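Local structure of tRNA-splicing endonuclease (Sulfolobus tokodaii, 2CV8) at residues Tyr91-Asp96 with Ile170-Phe175; Gly111-Val116 with Leu129-Asp134; Leu133-Gln138 with Ile162-Asn167. The protein probably cleaves precursor tRNA at both splice sites to release the intron, leaving 2',3'-cyclic phosphate and 5'-hydroxyl ends. All coordinates share one frame; numbering follows the deposited sequence.

Contact 1 (Tyr91-Asp96 with Ile170-Phe175); sequences YSVYED and IRYIMF
The ring of Tyr-172 meets helix 87-99 through its phenolic end: at the ring edge, in its plane, lies Asp-96 OD1, with Val-93 CG1 near the plane on the neighbouring part of the rim. One face of the same ring carries Ile-170 CG2, 3.5 Å above the plane and displaced toward the rim, so the residue two places earlier in the strand backs the tyrosine. The hydroxyl is the donor of a hydrogen bond, Tyr-172 OH to Asp-96 OD1, 2.9 Å long. It reaches the carboxylate oxygen on its anti side and 26° out of the carboxylate plane, and the planes of carboxylate and ring are turned 32° from each other. Asp-96 OD1 also forms a salt bridge with Lys-100, so a single oxygen serves both the phenol and an ammonium group. With its CG anti to the backbone N (chi1 -177°), Asp-96 sends the carboxylate out from the helix to meet the tyrosine, which comes from the opposite direction. Beside this polar pair, Val-93 CG1 sits 3.6 Å from Tyr-172 OH and 4.1 Å from Tyr-172 CE2, the two side chains crossing at a slant. Ile-170 points its CD1 at the helix backbone, 3.5 Å from Ser-92 O. The axes of segments 91-96 and 170-175 are nearly perpendicular and 10.4 Å apart. This is helix-on-sheet packing in the catalytic C-terminal domain: helix 87-99 lies on one face of the sheet, against strands 128-134 and 157-163, and meets the beginning of strand 170-178, the outermost of this chain's sheet, which pairs antiparallel with the second subunit.

Contact 2 (Gly111-Val116 with Leu129-Asp134); sequences GADFAV and LVIALD
Asp-113 OD2 accepts the backbone N-H of Ala-132 at 2.7 Å through its anti lone pair, away from the other oxygen, although the bond is bent (139°). The same oxygen forms a salt bridge with Arg-86, which also donates to the carbonyl of Ala-132, so carboxylate, arginine and strand backbone form one linked group. Replacing Asp-113 by an alanine would probably leave the Ala-132 amide and the Arg-86 guanidinium without their shared acceptor. Next to it, Phe-114 N gives a straight bond to Val-130 O (2.9 Å, 170°), while Asp-113 N adds a weak one to that oxygen. Val-130 N returns a bond to Phe-114 O (3.0 Å). Packing spreads from this core. Val-116 CG2 and Val-130 CG2 meet at 3.5 Å on the face that also bears Phe-114; each methyl is anti to its own carbonyl carbon. On the opposite face, with Leu-129 and Ala-115, Ala-112 CB rests 3.8 Å from Ile-131 CG1, and Leu-129 packs beside both alanines. With Asp-113 and Phe-114 both opposite Val-130, this is a classic beta bulge in the antiparallel hairpin of strands 114-117 and 128-134.

Contact 3 (Leu133-Gln138 with Ile162-Asn167); sequences LDENSQ and IVNLTN
Glu-135 runs past Val-163, at the end of strand 157-163, and on along Asn-164. Its CB lies 3.9 Å from Val-163 O, and its CG is 3.7 Å from that same carbonyl oxygen. Beyond it, Glu-135 CD approaches CA and CB of Asn-164, 3.8 Å from Asn-164 CB. At the tip, Glu-135 OE2 lies 3.8 Å from Asn-164 CB, and OE1 also runs alongside Asn-164. A first torsion of 63° puts CG between the backbone N and the carbonyl carbon, and the extended chain from there carries the carboxylate along Asn-164, both side chains pointing the same way. The backbones are joined by two hydrogen bonds, one of them weak. Val-163 N donates to Leu-133 O at 2.8 Å, and Ile-162 CA brings its hydrogen to the same oxygen at 3.3 Å. The weak bond links Glu-135 N to Val-163 O at 3.4 Å. Leu-133 CB and Ile-162 CG1 are 4.1 Å apart on one face of the sheet; Asp-134 and Val-163 lie on the other, where Leu-165 CD2 reaches Asp-134 OD1, the two side chains at about a right angle. That oxygen also takes a weak hydrogen bond from Asn-136 N. The turn after strand 128-134 meets the second subunit, whose Ser-141 hydroxyl bonds to the carbonyls of Asp-134 and Ser-137. Here two neighbouring parallel strands end side by side, joined by a beta-alpha-beta crossover through helix 141-151.

In the fold
All three contacts reach one five-stranded mixed sheet of the catalytic domain; contact 1 joins it to helix 87-99, on which side chains of contacts 2 and 3 also pack. Contacts 2 and 3 share Leu-133 and Asp-134 on strand 128-134, with centres about 14 Å apart. Contact 1 touches both: Val-93 CG2 reaches Ala-132 CB at 3.5 Å, beside Phe-114 of contact 2, and packs on Val-163 CG2 of contact 3 at 3.6 Å, while Arg-171 N probably donates to Ile-162 O. Contact 2 is nearest the predicted active site: the side chain of Ala-115 is about 4 Å from that of Tyr-117, and that of Leu-129 about 4 Å from that of Lys-156. Contacts 1 and 3 lie away from it.

Contact 1 (Tyr91-Asp96 with Ile170-Phe175)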
loop_
_atom_site.group_PDB
_atom_site.type_symbol
_atom_site.label_atom_id
_atom_site.label_comp_id
_atom_site.label_asym_id
_atom_site.label_seq_id
_atom_site.Cartn_x
_atom_site.Cartn_y
_atom_site.Cartn_z
ATOM N N TYR B 91 9.309 2.076 16.367
ATOM C CA TYR B 91 10.609 1.636 16.843
ATOM C C TYR B 91 10.969 0.297 16.194
ATOM O O TYR B 91 12.135 0.024 15.902
ATOM C CB TYR B 91 10.629 1.490 18.369
ATOM C CG TYR B 91 11.962 0.978 18.871
ATOM C CD1 TYR B 91 13.081 1.816 18.926
ATOM C CD2 TYR B 91 12.135 -0.370 19.197
ATOM C CE1 TYR B 91 14.340 1.322 19.291
ATOM C CE2 TYR B 91 13.383 -0.871 19.554
ATOM C CZ TYR B 91 14.482 -0.020 19.601
ATOM O OH TYR B 91 15.715 -0.522 19.954
ATOM N N SER B 92 9.966 -0.538 15.967
ATOM C CA SER B 92 10.208 -1.835 15.348
ATOM C C SER B 92 10.820 -1.682 13.966
ATOM O O SER B 92 11.779 -2.384 13.636
ATOM C CB SER B 92 8.910 -2.646 15.262
ATOM O OG SER B 92 8.479 -3.029 16.560
ATOM N N VAL B 93 10.280 -0.767 13.160
ATOM C CA VAL B 93 10.831 -0.557 11.825
ATOM C C VAL B 93 12.159 0.202 11.929
ATOM O O VAL B 93 13.123 -0.124 11.228
ATOM C CB VAL B 93 9.876 0.249 10.891
ATOM C CG1 VAL B 93 10.480 0.347 9.489
ATOM C CG2 VAL B 93 8.519 -0.419 10.801
ATOM N N TYR B 94 12.219 1.208 12.798
ATOM C CA TYR B 94 13.458 1.961 12.942
ATOM C C TYR B 94 14.605 1.012 13.225
ATOM O O TYR B 94 15.609 0.989 12.504
ATOM C CB TYR B 94 13.391 2.957 14.094
ATOM C CG TYR B 94 14.659 3.780 14.198
ATOM C CD1 TYR B 94 14.830 4.928 13.439
ATOM C CD2 TYR B 94 15.703 3.370 15.004
ATOM C CE1 TYR B 94 16.012 5.647 13.480
ATOM C CE2 TYR B 94 16.899 4.075 15.051
ATOM C CZ TYR B 94 17.049 5.212 14.283
ATOM O OH TYR B 94 18.250 5.873 14.292
ATOM N N GLU B 95 14.437 0.238 14.293
ATOM C CA GLU B 95 15.433 -0.724 14.741
ATOM C C GLU B 95 15.805 -1.743 13.669
ATOM O O GLU B 95 16.982 -1.924 13.359
ATOM C CB GLU B 95 14.913 -1.452 15.973
ATOM C CG GLU B 95 15.877 -2.451 16.547
ATOM C CD GLU B 95 15.239 -3.271 17.637
ATOM O OE1 GLU B 95 14.266 -3.999 17.323
ATOM O OE2 GLU B 95 15.703 -3.184 18.797
ATOM N N ASP B 96 14.794 -2.410 13.116
ATOM C CA ASP B 96 15.002 -3.423 12.092
ATOM C C ASP B 96 15.796 -2.862 10.928
ATOM O O ASP B 96 16.758 -3.473 10.466
ATOM C CB ASP B 96 13.650 -3.943 11.606
ATOM C CG ASP B 96 13.773 -5.074 10.577
ATOM O OD1 ASP B 96 13.612 -4.809 9.363
ATOM O OD2 ASP B 96 14.020 -6.231 10.985
ATOM N N ILE B 170 8.861 -8.534 10.508
ATOM C CA ILE B 170 8.426 -7.421 9.671
ATOM C C ILE B 170 8.245 -7.767 8.198
ATOM O O ILE B 170 9.106 -8.391 7.586
ATOM C CB ILE B 170 9.432 -6.252 9.762
ATOM C CG1 ILE B 170 9.666 -5.887 11.233
ATOM C CG2 ILE B 170 8.916 -5.048 8.957
ATOM C CD1 ILE B 170 10.660 -4.810 11.423
ATOM N N ARG B 171 7.119 -7.349 7.631
ATOM C CA ARG B 171 6.834 -7.596 6.224
ATOM C C ARG B 171 6.842 -6.250 5.519
ATOM O O ARG B 171 6.101 -5.333 5.886
ATOM C CB ARG B 171 5.465 -8.267 6.053
ATOM C CG ARG B 171 5.413 -9.747 6.420
ATOM C CD ARG B 171 3.977 -10.263 6.369
ATOM N NE ARG B 171 3.872 -11.700 6.617
ATOM C CZ ARG B 171 4.260 -12.646 5.765
ATOM N NH1 ARG B 171 4.786 -12.319 4.591
ATOM N NH2 ARG B 171 4.114 -13.926 6.084
ATOM N N TYR B 172 7.703 -6.119 4.522
ATOM C CA TYR B 172 7.781 -4.875 3.775
ATOM C C TYR B 172 7.035 -5.000 2.461
ATOM O O TYR B 172 7.255 -5.944 1.716
ATOM C CB TYR B 172 9.239 -4.498 3.514
ATOM C CG TYR B 172 9.956 -4.023 4.756
ATOM C CD1 TYR B 172 10.849 -4.854 5.431
ATOM C CD2 TYR B 172 9.724 -2.752 5.277
ATOM C CE1 TYR B 172 11.492 -4.426 6.591
ATOM C CE2 TYR B 172 10.350 -2.321 6.438
ATOM C CZ TYR B 172 11.231 -3.161 7.093
ATOM O OH TYR B 172 11.823 -2.758 8.271
ATOM N N ILE B 173 6.130 -4.065 2.193
ATOM C CA ILE B 173 5.373 -4.101 0.960
ATOM C C ILE B 173 5.406 -2.707 0.369
ATOM O O ILE B 173 5.030 -1.727 1.012
ATOM C CB ILE B 173 3.899 -4.591 1.182
ATOM C CG1 ILE B 173 2.972 -3.425 1.521
ATOM C CG2 ILE B 173 3.851 -5.603 2.332
ATOM C CD1 ILE B 173 1.492 -3.779 1.420
HETATM N N MSE B 174 5.895 -2.623 -0.857
HETATM C CA MSE B 174 6.003 -1.354 -1.550
HETATM C C MSE B 174 4.899 -1.211 -2.570
HETATM O O MSE B 174 4.468 -2.207 -3.139
HETATM C CB MSE B 174 7.338 -1.288 -2.277
HETATM C CG MSE B 174 7.415 -0.226 -3.356
HETATM SE SE MSE B 174 8.348 -0.911 -4.900
HETATM C CE MSE B 174 6.842 -1.611 -5.862
ATOM N N PHE B 175 4.436 0.017 -2.797
ATOM C CA PHE B 175 3.413 0.232 -3.811
ATOM C C PHE B 175 3.591 1.531 -4.561
ATOM O O PHE B 175 4.056 2.520 -4.005
ATOM C CB PHE B 175 1.991 0.146 -3.235
ATOM C CG PHE B 175 1.770 0.950 -1.997
ATOM C CD1 PHE B 175 2.197 2.265 -1.913
ATOM C CD2 PHE B 175 1.084 0.393 -0.925
ATOM C CE1 PHE B 175 1.943 3.015 -0.787
ATOM C CE2 PHE B 175 0.825 1.137 0.209
ATOM C CZ PHE B 175 1.256 2.453 0.279
#

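Contact 2 (Gly111-Val116 with Leu129-Asp134)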
loop_
_atom_site.group_PDB
_atom_site.type_symbol
_atom_site.label_atom_id
_atom_site.label_comp_id
_atom_site.label_asym_id
_atom_site.label_seq_id
_atom_site.Cartn_x
_atom_site.Cartn_y
_atom_site.Cartn_z
ATOM N N GLY B 111 6.235 13.265 3.999
ATOM C CA GLY B 111 4.943 12.668 4.290
ATOM C C GLY B 111 5.025 11.170 4.516
ATOM O O GLY B 111 4.236 10.395 3.974
ATOM N N ALA B 112 5.997 10.765 5.321
ATOM C CA ALA B 112 6.206 9.367 5.653
ATOM C C ALA B 112 6.883 9.330 7.015
ATOM O O ALA B 112 7.265 10.372 7.550
ATOM C CB ALA B 112 7.091 8.708 4.612
ATOM N N ASP B 113 7.031 8.137 7.581
ATOM C CA ASP B 113 7.667 8.007 8.882
ATOM C C ASP B 113 9.177 8.117 8.778
ATOM O O ASP B 113 9.804 8.860 9.527
ATOM C CB ASP B 113 7.298 6.675 9.529
ATOM C CG ASP B 113 5.828 6.586 9.871
ATOM O OD1 ASP B 113 5.312 7.538 10.507
ATOM O OD2 ASP B 113 5.195 5.563 9.508
ATOM N N PHE B 114 9.762 7.390 7.839
ATOM C CA PHE B 114 11.207 7.416 7.698
ATOM C C PHE B 114 11.725 7.676 6.296
ATOM O O PHE B 114 11.026 7.458 5.304
ATOM C CB PHE B 114 11.792 6.087 8.181
ATOM C CG PHE B 114 11.336 5.685 9.548
ATOM C CD1 PHE B 114 10.597 4.514 9.729
ATOM C CD2 PHE B 114 11.653 6.469 10.664
ATOM C CE1 PHE B 114 10.176 4.120 11.010
ATOM C CE2 PHE B 114 11.242 6.089 11.946
ATOM C CZ PHE B 114 10.502 4.915 12.120
ATOM N N ALA B 115 12.966 8.155 6.241
ATOM C CA ALA B 115 13.677 8.404 4.993
ATOM C C ALA B 115 14.903 7.500 5.129
ATOM O O ALA B 115 15.885 7.859 5.771
ATOM C CB ALA B 115 14.090 9.841 4.891
ATOM N N VAL B 116 14.825 6.312 4.544
ATOM C CA VAL B 116 15.903 5.345 4.632
ATOM C C VAL B 116 16.947 5.515 3.532
ATOM O O VAL B 116 16.607 5.665 2.357
ATOM C CB VAL B 116 15.333 3.920 4.588
ATOM C CG1 VAL B 116 16.402 2.920 4.914
ATOM C CG2 VAL B 116 14.184 3.798 5.572
ATOM N N LEU B 129 11.377 5.967 1.140
ATOM C CA LEU B 129 10.420 6.442 2.126
ATOM C C LEU B 129 9.645 5.268 2.691
ATOM O O LEU B 129 9.086 4.461 1.949
ATOM C CB LEU B 129 9.466 7.440 1.482
ATOM C CG LEU B 129 9.843 8.918 1.573
ATOM C CD1 LEU B 129 11.349 9.104 1.588
ATOM C CD2 LEU B 129 9.212 9.640 0.403
ATOM N N VAL B 130 9.613 5.169 4.012
ATOM C CA VAL B 130 8.913 4.070 4.653
ATOM C C VAL B 130 7.847 4.564 5.610
ATOM O O VAL B 130 8.026 5.559 6.314
ATOM C CB VAL B 130 9.894 3.143 5.461
ATOM C CG1 VAL B 130 9.144 1.944 6.019
ATOM C CG2 VAL B 130 11.043 2.665 4.581
ATOM N N ILE B 131 6.731 3.851 5.628
ATOM C CA ILE B 131 5.634 4.163 6.524
ATOM C C ILE B 131 5.373 2.906 7.326
ATOM O O ILE B 131 4.999 1.876 6.763
ATOM C CB ILE B 131 4.375 4.555 5.744
ATOM C CG1 ILE B 131 4.501 6.016 5.282
ATOM C CG2 ILE B 131 3.145 4.314 6.598
ATOM C CD1 ILE B 131 3.426 6.460 4.347
ATOM N N ALA B 132 5.597 2.989 8.636
ATOM C CA ALA B 132 5.394 1.848 9.519
ATOM C C ALA B 132 3.910 1.599 9.781
ATOM O O ALA B 132 3.127 2.537 9.954
ATOM C CB ALA B 132 6.128 2.070 10.830
ATOM N N LEU B 133 3.534 0.326 9.816
ATOM C CA LEU B 133 2.153 -0.043 10.041
ATOM C C LEU B 133 1.995 -1.272 10.919
ATOM O O LEU B 133 2.866 -2.141 10.973
ATOM C CB LEU B 133 1.463 -0.284 8.698
ATOM C CG LEU B 133 0.205 0.538 8.452
ATOM C CD1 LEU B 133 0.460 2.024 8.744
ATOM C CD2 LEU B 133 -0.236 0.328 7.026
ATOM N N ASP B 134 0.864 -1.316 11.609
ATOM C CA ASP B 134 0.510 -2.416 12.486
ATOM C C ASP B 134 -0.271 -3.348 11.560
ATOM O O ASP B 134 -1.290 -2.968 10.989
ATOM C CB ASP B 134 -0.320 -1.851 13.640
ATOM C CG ASP B 134 -1.052 -2.911 14.431
ATOM O OD1 ASP B 134 -0.666 -4.103 14.401
ATOM O OD2 ASP B 134 -2.030 -2.527 15.105
#

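Contact 3 (Leu133-Gln138 with Ile162-Asn167)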
loop_
_atom_site.group_PDB
_atom_site.type_symbol
_atom_site.label_atom_id
_atom_site.label_comp_id
_atom_site.label_asym_id
_atom_site.label_seq_id
_atom_site.Cartn_x
_atom_site.Cartn_y
_atom_site.Cartn_z
ATOM N N LEU B 133 3.534 0.326 9.816
ATOM C CA LEU B 133 2.153 -0.043 10.041
ATOM C C LEU B 133 1.995 -1.272 10.919
ATOM O O LEU B 133 2.866 -2.141 10.973
ATOM C CB LEU B 133 1.463 -0.284 8.698
ATOM C CG LEU B 133 0.205 0.538 8.452
ATOM C CD1 LEU B 133 0.460 2.024 8.744
ATOM C CD2 LEU B 133 -0.236 0.328 7.026
ATOM N N ASP B 134 0.864 -1.316 11.609
ATOM C CA ASP B 134 0.510 -2.416 12.486
ATOM C C ASP B 134 -0.271 -3.348 11.560
ATOM O O ASP B 134 -1.290 -2.968 10.989
ATOM C CB ASP B 134 -0.320 -1.851 13.640
ATOM C CG ASP B 134 -1.052 -2.911 14.431
ATOM O OD1 ASP B 134 -0.666 -4.103 14.401
ATOM O OD2 ASP B 134 -2.030 -2.527 15.105
ATOM N N GLU B 135 0.281 -4.537 11.329
ATOM C CA GLU B 135 -0.327 -5.499 10.416
ATOM C C GLU B 135 -1.842 -5.591 10.513
ATOM O O GLU B 135 -2.527 -5.777 9.504
ATOM C CB GLU B 135 0.281 -6.889 10.620
ATOM C CG GLU B 135 0.032 -7.494 11.998
ATOM C CD GLU B 135 0.699 -8.853 12.178
ATOM O OE1 GLU B 135 0.626 -9.404 13.299
ATOM O OE2 GLU B 135 1.290 -9.369 11.203
ATOM N N ASN B 136 -2.370 -5.431 11.720
ATOM C CA ASN B 136 -3.805 -5.546 11.927
ATOM C C ASN B 136 -4.598 -4.271 11.703
ATOM O O ASN B 136 -5.755 -4.326 11.282
ATOM C CB ASN B 136 -4.047 -6.092 13.325
ATOM C CG ASN B 136 -3.121 -7.238 13.647
ATOM O OD1 ASN B 136 -3.125 -8.263 12.952
ATOM N ND2 ASN B 136 -2.298 -7.069 14.685
ATOM N N SER B 137 -3.984 -3.122 11.951
ATOM C CA SER B 137 -4.684 -1.853 11.777
ATOM C C SER B 137 -5.380 -1.724 10.412
ATOM O O SER B 137 -4.751 -1.853 9.359
ATOM C CB SER B 137 -3.718 -0.693 11.985
ATOM O OG SER B 137 -4.427 0.471 12.369
ATOM N N GLN B 138 -6.687 -1.477 10.451
ATOM C CA GLN B 138 -7.504 -1.330 9.251
ATOM C C GLN B 138 -7.230 -0.003 8.549
ATOM O O GLN B 138 -7.406 1.067 9.126
ATOM C CB GLN B 138 -8.997 -1.415 9.610
ATOM C CG GLN B 138 -9.491 -2.799 10.051
ATOM C CD GLN B 138 -9.962 -3.679 8.896
ATOM O OE1 GLN B 138 -10.865 -3.309 8.144
ATOM N NE2 GLN B 138 -9.360 -4.857 8.762
ATOM N N ILE B 162 5.133 -3.269 7.713
ATOM C CA ILE B 162 4.142 -3.931 8.552
ATOM C C ILE B 162 4.769 -4.805 9.634
ATOM O O ILE B 162 5.408 -5.819 9.348
ATOM C CB ILE B 162 3.181 -4.738 7.680
ATOM C CG1 ILE B 162 2.458 -3.772 6.732
ATOM C CG2 ILE B 162 2.196 -5.489 8.546
ATOM C CD1 ILE B 162 1.388 -4.404 5.872
ATOM N N VAL B 163 4.553 -4.391 10.882
ATOM C CA VAL B 163 5.113 -5.042 12.052
ATOM C C VAL B 163 4.151 -5.897 12.855
ATOM O O VAL B 163 3.004 -5.519 13.080
ATOM C CB VAL B 163 5.701 -3.975 13.019
ATOM C CG1 VAL B 163 6.342 -4.638 14.227
ATOM C CG2 VAL B 163 6.717 -3.119 12.287
ATOM N N ASN B 164 4.634 -7.058 13.287
ATOM C CA ASN B 164 3.860 -7.946 14.143
ATOM C C ASN B 164 4.434 -7.698 15.542
ATOM O O ASN B 164 5.580 -8.055 15.823
ATOM C CB ASN B 164 4.079 -9.407 13.752
ATOM C CG ASN B 164 3.483 -10.377 14.760
ATOM O OD1 ASN B 164 3.677 -11.583 14.657
ATOM N ND2 ASN B 164 2.755 -9.852 15.739
ATOM N N LEU B 165 3.655 -7.087 16.422
ATOM C CA LEU B 165 4.164 -6.804 17.751
ATOM C C LEU B 165 4.416 -8.047 18.588
ATOM O O LEU B 165 5.089 -7.976 19.620
ATOM C CB LEU B 165 3.231 -5.849 18.503
ATOM C CG LEU B 165 3.226 -4.393 18.022
ATOM C CD1 LEU B 165 4.669 -3.889 17.840
ATOM C CD2 LEU B 165 2.470 -4.299 16.713
ATOM N N THR B 166 3.892 -9.186 18.146
ATOM C CA THR B 166 4.090 -10.420 18.892
ATOM C C THR B 166 5.468 -11.028 18.632
ATOM O O THR B 166 6.326 -11.019 19.518
ATOM C CB THR B 166 2.992 -11.450 18.567
ATOM O OG1 THR B 166 1.709 -10.907 18.906
ATOM C CG2 THR B 166 3.210 -12.721 19.374
ATOM N N ASN B 167 5.692 -11.540 17.424
ATOM C CA ASN B 167 6.984 -12.142 17.100
ATOM C C ASN B 167 8.055 -11.130 16.693
ATOM O O ASN B 167 9.232 -11.483 16.561
ATOM C CB ASN B 167 6.829 -13.184 15.988
ATOM C CG ASN B 167 6.272 -12.600 14.715
ATOM O OD1 ASN B 167 6.620 -11.489 14.336
ATOM N ND2 ASN B 167 5.414 -13.353 14.036
#